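Long-range contacts in tetratricopeptide TPR_2 repeat protein (Thermobaculum terrenum, PDB 5DJS), which is of unknown function but joins tetratricopeptide repeats to a GT-B-fold region of glycosyltransferase family 41 and holds uridine-5'-diphosphate in a pocket: residues Phe330-Phe336 and Arg359-Ile365; Glu345-Trp350 and Leu414-Pro418; Leu354-Pro358 and Ala472-Arg477. The protein carries 1 engineered substitution. One frame throughout, in Å; residues are numbered along the deposited sequence.

Overall arrangement
All three contacts lie within the family 41 region. From strand 332-335, carried by 330-336, the chain runs along helix 344-356, which carries 345-350 and most of 354-358. Interaction 1 closes the first and shortest loop, when 359-365 returns as a strand beside 330-336. Interaction 2 closes next, as 414-418 comes back to the start of the helix. Interaction 3 closes last, when 472-477 reaches the helix end. The segments alternate, so every pair of contacts crosses and none nests. Together they tie two neighbouring strands, the helix that connects them, a loop near the nucleotide and helix 465-477.

Interaction 1: residues Phe330-Phe336 and Arg359-Ile365; sequences FPVFGCF and RARLRLI
Val332, Phe333 and Gly334 pair in parallel with Arg361, Leu362 and Arg363, and the two short strands cross at 25°. Backbone hydrogen bonds alternate between the segments. Arg361 N donates to Pro331 O at 3.2 Å, and Phe333 N to Arg361 O at 2.8 Å. Further along, Arg363 N reaches Phe333 O at 2.8 Å and Cys335 N reaches Arg363 O at 3.0 Å.

One side of the sheet is apolar. Leu362 puts CD1 against Phe333 CB at 3.8 Å, and the CD2 branch of Leu364 lies on Cys335 CB. Ala360 CB meets the Phe333 ring at its edge. These side chains face helix 344-356, where Trp350 touches Cys335, Leu362 and Leu364. Strand 332-335, this helix and strand 361-365 make a beta-alpha-beta crossover unit of a Rossmann-like parallel sheet, as expected in the GT-B fold. Strands 392-395 and 412-414 extend the sheet beyond the pair.

The other side carries Val332, Arg361 and Arg363. A chi1 of -176° sets CG of Arg363 across from its own N, and the chain then bends at chi2 and chi3. NH1 thus comes near Val332 CG1 at 3.8 Å, with the methyl at the guanidinium edge. Arg361 turns its polar end to a salt bridge with Glu393.

At the C-terminal end, the side chains of Phe336 and Ile365 run side by side in the same direction. Ile365 CD1 sits over one face of the Phe336 ring, 3.6 Å from its centroid, as a CH-pi contact. Arg363 O lies at the edge of this ring, 3.5 Å from CE1. Phe336 and Ile365 both touch the bound uridine-5'-diphosphate.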
loop_
_atom_site.group_PDB
_atom_site.type_symbol
_atom_site.label_atom_id
_atom_site.label_comp_id
_atom_site.label_asym_id
_atom_site.label_seq_id
_atom_site.Cartn_x
_atom_site.Cartn_y
_atom_site.Cartn_z
ATOM N N PHE A 330 -12.254 18.275 -23.819
ATOM C CA PHE A 330 -10.936 17.668 -24.018
ATOM C C PHE A 330 -9.891 18.641 -23.466
ATOM O O PHE A 330 -10.056 19.851 -23.642
ATOM C CB PHE A 330 -10.696 17.435 -25.529
ATOM C CG PHE A 330 -9.417 16.684 -25.855
ATOM C CD1 PHE A 330 -9.399 15.284 -25.903
ATOM C CD2 PHE A 330 -8.230 17.376 -26.134
ATOM C CE1 PHE A 330 -8.226 14.597 -26.201
ATOM C CE2 PHE A 330 -7.056 16.690 -26.430
ATOM C CZ PHE A 330 -7.052 15.303 -26.461
ATOM N N PRO A 331 -8.831 18.176 -22.792
ATOM C CA PRO A 331 -8.598 16.780 -22.393
ATOM C C PRO A 331 -9.168 16.473 -21.017
ATOM O O PRO A 331 -9.259 17.370 -20.180
ATOM C CB PRO A 331 -7.070 16.695 -22.330
ATOM C CG PRO A 331 -6.641 18.084 -21.989
ATOM C CD PRO A 331 -7.604 18.987 -22.703
ATOM N N VAL A 332 -9.543 15.219 -20.790
ATOM C CA VAL A 332 -9.902 14.743 -19.454
ATOM C C VAL A 332 -8.648 14.168 -18.812
ATOM O O VAL A 332 -8.154 13.129 -19.250
ATOM C CB VAL A 332 -11.003 13.653 -19.493
ATOM C CG1 VAL A 332 -11.339 13.155 -18.089
ATOM C CG2 VAL A 332 -12.260 14.186 -20.172
ATOM N N PHE A 333 -8.134 14.856 -17.795
ATOM C CA PHE A 333 -7.074 14.323 -16.927
ATOM C C PHE A 333 -7.666 13.408 -15.851
ATOM O O PHE A 333 -8.805 13.599 -15.427
ATOM C CB PHE A 333 -6.293 15.453 -16.267
ATOM C CG PHE A 333 -5.375 16.172 -17.202
ATOM C CD1 PHE A 333 -4.206 15.563 -17.641
ATOM C CD2 PHE A 333 -5.668 17.457 -17.636
ATOM C CE1 PHE A 333 -3.341 16.220 -18.498
ATOM C CE2 PHE A 333 -4.808 18.124 -18.489
ATOM C CZ PHE A 333 -3.642 17.506 -18.921
ATOM N N GLY A 334 -6.884 12.424 -15.412
ATOM C CA GLY A 334 -7.344 11.420 -14.440
ATOM C C GLY A 334 -6.303 11.065 -13.384
ATOM O O GLY A 334 -5.099 11.050 -13.668
ATOM N N CYS A 335 -6.772 10.806 -12.158
ATOM C CA CYS A 335 -5.913 10.316 -11.065
ATOM C C CYS A 335 -6.723 9.468 -10.102
ATOM O O CYS A 335 -7.476 9.998 -9.292
ATOM C CB CYS A 335 -5.251 11.464 -10.305
ATOM S SG CYS A 335 -4.267 10.876 -8.912
ATOM N N PHE A 336 -6.560 8.147 -10.190
ATOM C CA PHE A 336 -7.378 7.215 -9.417
ATOM C C PHE A 336 -6.665 6.699 -8.155
ATOM O O PHE A 336 -6.835 5.541 -7.746
ATOM C CB PHE A 336 -7.860 6.059 -10.313
ATOM C CG PHE A 336 -8.601 6.493 -11.555
ATOM C CD1 PHE A 336 -9.189 7.765 -11.680
ATOM C CD2 PHE A 336 -8.743 5.598 -12.606
ATOM C CE1 PHE A 336 -9.859 8.129 -12.839
ATOM C CE2 PHE A 336 -9.420 5.955 -13.761
ATOM C CZ PHE A 336 -9.982 7.220 -13.876
ATOM N N ARG A 359 -10.248 24.475 -20.624
ATOM C CA ARG A 359 -11.380 23.589 -20.899
ATOM C C ARG A 359 -11.207 22.179 -20.302
ATOM O O ARG A 359 -12.180 21.415 -20.218
ATOM C CB ARG A 359 -11.616 23.505 -22.416
ATOM C CG ARG A 359 -11.826 24.861 -23.091
ATOM C CD ARG A 359 -12.477 24.747 -24.466
ATOM N NE ARG A 359 -13.856 24.225 -24.398
ATOM C CZ ARG A 359 -14.298 23.054 -24.886
ATOM N NH1 ARG A 359 -13.494 22.198 -25.525
ATOM N NH2 ARG A 359 -15.585 22.731 -24.740
ATOM N N ALA A 360 -9.984 21.839 -19.880
ATOM C CA ALA A 360 -9.681 20.495 -19.359
ATOM C C ALA A 360 -10.407 20.201 -18.046
ATOM O O ALA A 360 -10.628 21.100 -17.237
ATOM C CB ALA A 360 -8.181 20.323 -19.159
ATOM N N ARG A 361 -10.758 18.935 -17.854
ATOM C CA ARG A 361 -11.445 18.465 -16.659
ATOM C C ARG A 361 -10.562 17.437 -15.970
ATOM O O ARG A 361 -9.827 16.727 -16.647
ATOM C CB ARG A 361 -12.780 17.827 -17.043
ATOM C CG ARG A 361 -13.748 18.785 -17.723
ATOM C CD ARG A 361 -14.955 18.063 -18.310
ATOM N NE ARG A 361 -15.765 17.384 -17.299
ATOM C CZ ARG A 361 -16.567 17.988 -16.409
ATOM N NH1 ARG A 361 -16.689 19.316 -16.362
ATOM N NH2 ARG A 361 -17.255 17.252 -15.536
ATOM N N LEU A 362 -10.627 17.373 -14.633
ATOM C CA LEU A 362 -9.876 16.392 -13.828
ATOM C C LEU A 362 -10.820 15.403 -13.163
ATOM O O LEU A 362 -11.810 15.798 -12.547
ATOM C CB LEU A 362 -9.044 17.093 -12.763
ATOM C CG LEU A 362 -8.202 16.221 -11.828
ATOM C CD1 LEU A 362 -7.184 15.365 -12.576
ATOM C CD2 LEU A 362 -7.490 17.109 -10.824
ATOM N N ARG A 363 -10.488 14.119 -13.275
ATOM C CA ARG A 363 -11.339 13.018 -12.830
ATOM C C ARG A 363 -10.646 12.219 -11.723
ATOM O O ARG A 363 -9.684 11.500 -11.991
ATOM C CB ARG A 363 -11.612 12.108 -14.024
ATOM C CG ARG A 363 -12.571 10.951 -13.765
ATOM C CD ARG A 363 -13.991 11.270 -14.197
ATOM N NE ARG A 363 -14.612 10.123 -14.864
ATOM C CZ ARG A 363 -14.689 9.929 -16.185
ATOM N NH1 ARG A 363 -14.194 10.812 -17.060
ATOM N NH2 ARG A 363 -15.278 8.825 -16.642
ATOM N N LEU A 364 -11.132 12.346 -10.490
ATOM C CA LEU A 364 -10.605 11.575 -9.360
ATOM C C LEU A 364 -11.578 10.472 -8.979
ATOM O O LEU A 364 -12.796 10.681 -8.978
ATOM C CB LEU A 364 -10.347 12.470 -8.149
ATOM C CG LEU A 364 -9.544 13.745 -8.376
ATOM C CD1 LEU A 364 -9.355 14.479 -7.056
ATOM C CD2 LEU A 364 -8.196 13.444 -9.012
ATOM N N ILE A 365 -11.037 9.295 -8.680
ATOM C CA ILE A 365 -11.832 8.167 -8.194
ATOM C C ILE A 365 -11.081 7.526 -7.040
ATOM O O ILE A 365 -9.955 7.043 -7.210
ATOM C CB ILE A 365 -12.071 7.097 -9.276
ATOM C CG1 ILE A 365 -12.777 7.695 -10.500
ATOM C CG2 ILE A 365 -12.919 5.965 -8.708
ATOM C CD1 ILE A 365 -12.744 6.805 -11.723
#

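Interaction 2: residues Glu345-Trp350 and Leu414-Pro418; sequences EVLDLW and LDTLP
In Leu417 a chi1 of 52° wedges CG between the backbone N and the carbonyl carbon, and this turn sends both of its methyls to the helix segment 345-350. The Trp350 side chain leaves on the side opposite its carbonyl carbon (chi1 -67°), which swings the indole toward Leu414.

The two leucines make separate contacts. Leu417 CD2 touches Val346 CG1 and Leu349 CD1, each at 4.0 Å. Its CD1 meets Glu345 CG at 3.7 Å, but Glu345 is poorly ordered and this point is less certain. Val346 and Leu417 overlap head to tail, whereas Leu349 meets Leu417 nearly perpendicularly. Most of the touching residues are buried, and no hydrogen bond links the segments.

Trp350 is held between two aliphatic groups. Leu414 CD1 lies over the five-membered ring, 4.0 Å from its centroid and 23° off the normal, as a CH-pi contact. Val346 CG1, one turn back in the same helix, covers the opposite face of the indole. Leu414 CB also approaches Trp350 NE1 at 3.7 Å. Thr416 CG2 adds a looser contact to Trp350 CZ2 at 4.3 Å. Tyr468 OH hydrogen-bonds both Trp350 NE1 and Asp415 O, so this hydroxyl bridges the two segments from helix 465-477.

The CB of Asp415 points away from the helix. OD2 hydrogen-bonds Thr448 and Ser420, and OD1 accepts from the backbone N of Gly421, a residue of the nucleotide pocket. The Asp415 side chain comes to about 6 Å, nearest atoms, from the bound uridine-5'-diphosphate. A loop leaving the C-terminal end of a parallel strand and passing close to a nucleotide is characteristic of the Rossmann-like domains of the GT-B fold.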
loop_
_atom_site.group_PDB
_atom_site.type_symbol
_atom_site.label_atom_id
_atom_site.label_comp_id
_atom_site.label_asym_id
_atom_site.label_seq_id
_atom_site.Cartn_x
_atom_site.Cartn_y
_atom_site.Cartn_z
ATOM N N GLU A 345 0.886 19.819 -2.190
ATOM C CA GLU A 345 1.927 19.863 -3.216
ATOM C C GLU A 345 1.360 19.499 -4.604
ATOM O O GLU A 345 1.643 20.202 -5.583
ATOM C CB GLU A 345 3.115 18.956 -2.850
ATOM C CG GLU A 345 4.484 19.551 -3.182
ATOM C CD GLU A 345 5.074 20.415 -2.075
ATOM O OE1 GLU A 345 4.327 20.856 -1.170
ATOM O OE2 GLU A 345 6.301 20.663 -2.116
ATOM N N VAL A 346 0.529 18.447 -4.673
ATOM C CA VAL A 346 -0.034 17.983 -5.968
ATOM C C VAL A 346 -1.087 18.960 -6.465
ATOM O O VAL A 346 -1.044 19.391 -7.620
ATOM C CB VAL A 346 -0.721 16.583 -5.967
ATOM C CG1 VAL A 346 -0.319 15.822 -7.217
ATOM C CG2 VAL A 346 -0.399 15.749 -4.746
ATOM N N LEU A 347 -2.037 19.281 -5.589
ATOM C CA LEU A 347 -3.116 20.228 -5.900
ATOM C C LEU A 347 -2.625 21.563 -6.477
ATOM O O LEU A 347 -3.256 22.090 -7.380
ATOM C CB LEU A 347 -4.001 20.473 -4.665
ATOM C CG LEU A 347 -5.273 19.635 -4.411
ATOM C CD1 LEU A 347 -5.513 18.506 -5.400
ATOM C CD2 LEU A 347 -5.296 19.105 -2.984
ATOM N N ASP A 348 -1.505 22.087 -5.981
ATOM C CA ASP A 348 -0.903 23.298 -6.555
ATOM C C ASP A 348 -0.571 23.104 -8.044
ATOM O O ASP A 348 -0.872 23.973 -8.866
ATOM C CB ASP A 348 0.372 23.713 -5.787
ATOM C CG ASP A 348 0.088 24.272 -4.368
ATOM O OD1 ASP A 348 -1.075 24.576 -4.012
ATOM O OD2 ASP A 348 1.057 24.417 -3.598
ATOM N N LEU A 349 0.028 21.960 -8.381
ATOM C CA LEU A 349 0.411 21.645 -9.765
ATOM C C LEU A 349 -0.787 21.371 -10.662
ATOM O O LEU A 349 -0.858 21.878 -11.783
ATOM C CB LEU A 349 1.349 20.431 -9.810
ATOM C CG LEU A 349 2.678 20.489 -9.055
ATOM C CD1 LEU A 349 3.603 19.374 -9.543
ATOM C CD2 LEU A 349 3.373 21.848 -9.168
ATOM N N TRP A 350 -1.715 20.553 -10.174
ATOM C CA TRP A 350 -2.928 20.227 -10.937
ATOM C C TRP A 350 -3.769 21.464 -11.267
ATOM O O TRP A 350 -4.395 21.525 -12.329
ATOM C CB TRP A 350 -3.790 19.188 -10.207
ATOM C CG TRP A 350 -3.172 17.815 -10.102
ATOM C CD1 TRP A 350 -2.017 17.369 -10.691
ATOM C CD2 TRP A 350 -3.703 16.707 -9.380
ATOM N NE1 TRP A 350 -1.790 16.058 -10.360
ATOM C CE2 TRP A 350 -2.813 15.621 -9.560
ATOM C CE3 TRP A 350 -4.837 16.527 -8.574
ATOM C CZ2 TRP A 350 -3.026 14.366 -8.968
ATOM C CZ3 TRP A 350 -5.052 15.278 -7.989
ATOM C CH2 TRP A 350 -4.147 14.216 -8.189
ATOM N N LEU A 414 -2.509 11.439 -14.271
ATOM C CA LEU A 414 -1.566 12.226 -13.469
ATOM C C LEU A 414 -1.229 11.463 -12.201
ATOM O O LEU A 414 -2.129 10.979 -11.514
ATOM C CB LEU A 414 -2.172 13.585 -13.114
ATOM C CG LEU A 414 -2.554 14.477 -14.295
ATOM C CD1 LEU A 414 -3.301 15.711 -13.815
ATOM C CD2 LEU A 414 -1.329 14.880 -15.096
ATOM N N ASP A 415 0.060 11.359 -11.900
ATOM C CA ASP A 415 0.540 10.624 -10.720
ATOM C C ASP A 415 0.764 11.581 -9.562
ATOM O O ASP A 415 1.050 12.758 -9.773
ATOM C CB ASP A 415 1.846 9.910 -11.059
ATOM C CG ASP A 415 2.426 9.121 -9.896
ATOM O OD1 ASP A 415 1.652 8.420 -9.212
ATOM O OD2 ASP A 415 3.664 9.212 -9.669
ATOM N N THR A 416 0.637 11.064 -8.344
ATOM C CA THR A 416 0.773 11.878 -7.133
ATOM C C THR A 416 2.224 12.068 -6.681
ATOM O O THR A 416 3.129 11.325 -7.071
ATOM C CB THR A 416 -0.034 11.275 -5.976
ATOM O OG1 THR A 416 0.277 9.883 -5.854
ATOM C CG2 THR A 416 -1.526 11.422 -6.232
ATOM N N LEU A 417 2.418 13.102 -5.873
ATOM C CA LEU A 417 3.670 13.358 -5.178
ATOM C C LEU A 417 3.339 13.871 -3.755
ATOM O O LEU A 417 2.235 14.379 -3.533
ATOM C CB LEU A 417 4.511 14.387 -5.941
ATOM C CG LEU A 417 3.823 15.709 -6.325
ATOM C CD1 LEU A 417 4.585 16.942 -5.850
ATOM C CD2 LEU A 417 3.605 15.775 -7.825
ATOM N N PRO A 418 4.251 13.731 -2.786
ATOM C CA PRO A 418 5.539 13.024 -2.909
ATOM C C PRO A 418 5.460 11.487 -2.871
ATOM O O PRO A 418 6.488 10.824 -3.096
ATOM C CB PRO A 418 6.321 13.531 -1.690
ATOM C CG PRO A 418 5.266 13.836 -0.687
ATOM C CD PRO A 418 4.112 14.389 -1.476
#

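Interaction 3: residues Leu354-Pro358 and Ala472-Arg477; sequences LLALP and ALGLGR
Leu357 fills the close-packed part of this contact: CD1 points to Leu473 and Gly476, while CD2 lies against Arg477. Its CD1 meets Leu473 CD1 at 4.0 Å and comes within 4.3 Å of Gly476 CA, where the helix has no side chain between the methyl and the backbone. The other branch, CD2, lies 3.5 Å from Arg477 NE and obliquely to the guanidinium plane. With chi1 at -63°, the Leu357 side chain lies beside its own N, opposite the carbonyl carbon, a turn that directs it toward the end of helix 465-477.

The side toward solvent is looser. Ala356 CB touches Leu473 CD2 at 4.1 Å. Arg477 is exposed, and its chain, extended from CG to NE, passes at a slant across Leu357 CD2. Its NH2 gives a weak hydrogen bond to Ala356 O, 3.4 Å long and bent to 143°. This carbonyl oxygen lies in the guanidinium plane, at the edge, while Leu473 CG of the same helix sits over one face of the group. Ala356 is the last residue of its helix, so the positive charge may interact favourably with the negative end of the helix dipole.

The contact thus joins the C-terminal ends of two helices, 344-356 and 465-477. Earlier in the first helix, Ile353 touches both Ala472 and Leu473. Ala472 also packs on Leu414 of strand 412-414, and Phe333 of strand 332-335 reaches Leu357. Leu475 turns elsewhere, to Val412 of strand 412-414 and to the long helix 479-521.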
loop_
_atom_site.group_PDB
_atom_site.type_symbol
_atom_site.label_atom_id
_atom_site.label_comp_id
_atom_site.label_asym_id
_atom_site.label_seq_id
_atom_site.Cartn_x
_atom_site.Cartn_y
_atom_site.Cartn_z
ATOM N N LEU A 354 -4.649 23.080 -14.982
ATOM C CA LEU A 354 -6.044 23.377 -15.328
ATOM C C LEU A 354 -6.297 24.853 -15.686
ATOM O O LEU A 354 -7.266 25.147 -16.402
ATOM C CB LEU A 354 -7.000 22.907 -14.221
ATOM C CG LEU A 354 -7.147 21.387 -14.024
ATOM C CD1 LEU A 354 -7.899 21.052 -12.738
ATOM C CD2 LEU A 354 -7.837 20.725 -15.203
ATOM N N LEU A 355 -5.461 25.771 -15.194
ATOM C CA LEU A 355 -5.543 27.174 -15.615
ATOM C C LEU A 355 -5.050 27.306 -17.049
ATOM O O LEU A 355 -5.696 27.956 -17.873
ATOM C CB LEU A 355 -4.723 28.093 -14.707
ATOM C CG LEU A 355 -5.203 28.310 -13.276
ATOM C CD1 LEU A 355 -4.271 29.298 -12.572
ATOM C CD2 LEU A 355 -6.640 28.800 -13.217
ATOM N N ALA A 356 -3.910 26.674 -17.331
ATOM C CA ALA A 356 -3.269 26.722 -18.655
ATOM C C ALA A 356 -3.997 25.944 -19.753
ATOM O O ALA A 356 -3.728 26.171 -20.933
ATOM C CB ALA A 356 -1.823 26.245 -18.551
ATOM N N LEU A 357 -4.881 25.020 -19.369
ATOM C CA LEU A 357 -5.748 24.298 -20.312
ATOM C C LEU A 357 -7.190 24.488 -19.849
ATOM O O LEU A 357 -7.808 23.555 -19.316
ATOM C CB LEU A 357 -5.378 22.813 -20.372
ATOM C CG LEU A 357 -3.972 22.497 -20.894
ATOM C CD1 LEU A 357 -3.625 21.040 -20.633
ATOM C CD2 LEU A 357 -3.834 22.824 -22.372
ATOM N N PRO A 358 -7.743 25.704 -20.066
ATOM C CA PRO A 358 -8.962 26.162 -19.370
ATOM C C PRO A 358 -10.255 25.365 -19.628
ATOM O O PRO A 358 -11.247 25.584 -18.921
ATOM C CB PRO A 358 -9.108 27.613 -19.841
ATOM C CG PRO A 358 -8.433 27.641 -21.169
ATOM C CD PRO A 358 -7.278 26.696 -21.056
ATOM N N ALA A 472 2.524 17.530 -18.998
ATOM C CA ALA A 472 1.062 17.385 -18.989
ATOM C C ALA A 472 0.374 18.346 -19.970
ATOM O O ALA A 472 -0.638 17.990 -20.585
ATOM C CB ALA A 472 0.512 17.586 -17.583
ATOM N N LEU A 473 0.913 19.561 -20.083
ATOM C CA LEU A 473 0.462 20.543 -21.078
ATOM C C LEU A 473 0.708 20.048 -22.507
ATOM O O LEU A 473 -0.212 20.053 -23.333
ATOM C CB LEU A 473 1.154 21.900 -20.853
ATOM C CG LEU A 473 0.454 22.935 -19.961
ATOM C CD1 LEU A 473 -0.300 22.322 -18.794
ATOM C CD2 LEU A 473 1.448 23.986 -19.463
ATOM N N GLY A 474 1.943 19.619 -22.779
ATOM C CA GLY A 474 2.326 19.058 -24.078
ATOM C C GLY A 474 1.434 17.928 -24.568
ATOM O O GLY A 474 1.132 17.856 -25.757
ATOM N N LEU A 475 1.014 17.055 -23.655
ATOM C CA LEU A 475 0.104 15.950 -23.982
ATOM C C LEU A 475 -1.352 16.386 -24.170
ATOM O O LEU A 475 -2.081 15.792 -24.967
ATOM C CB LEU A 475 0.161 14.862 -22.903
ATOM C CG LEU A 475 1.449 14.052 -22.725
ATOM C CD1 LEU A 475 1.216 12.994 -21.657
ATOM C CD2 LEU A 475 1.909 13.395 -24.013
ATOM N N GLY A 476 -1.785 17.396 -23.423
ATOM C CA GLY A 476 -3.144 17.922 -23.552
ATOM C C GLY A 476 -3.403 18.649 -24.863
ATOM O O GLY A 476 -4.547 18.730 -25.317
ATOM N N ARG A 477 -2.341 19.185 -25.460
ATOM C CA ARG A 477 -2.425 19.901 -26.728
ATOM C C ARG A 477 -2.273 18.963 -27.939
ATOM O O ARG A 477 -3.209 18.825 -28.730
ATOM C CB ARG A 477 -1.404 21.045 -26.740
ATOM C CG ARG A 477 -1.819 22.166 -25.796
ATOM C CD ARG A 477 -0.671 23.054 -25.336
ATOM N NE ARG A 477 -1.138 24.016 -24.330
ATOM C CZ ARG A 477 -0.359 24.825 -23.611
ATOM N NH1 ARG A 477 0.965 24.831 -23.765
ATOM N NH2 ARG A 477 -0.913 25.645 -22.718
#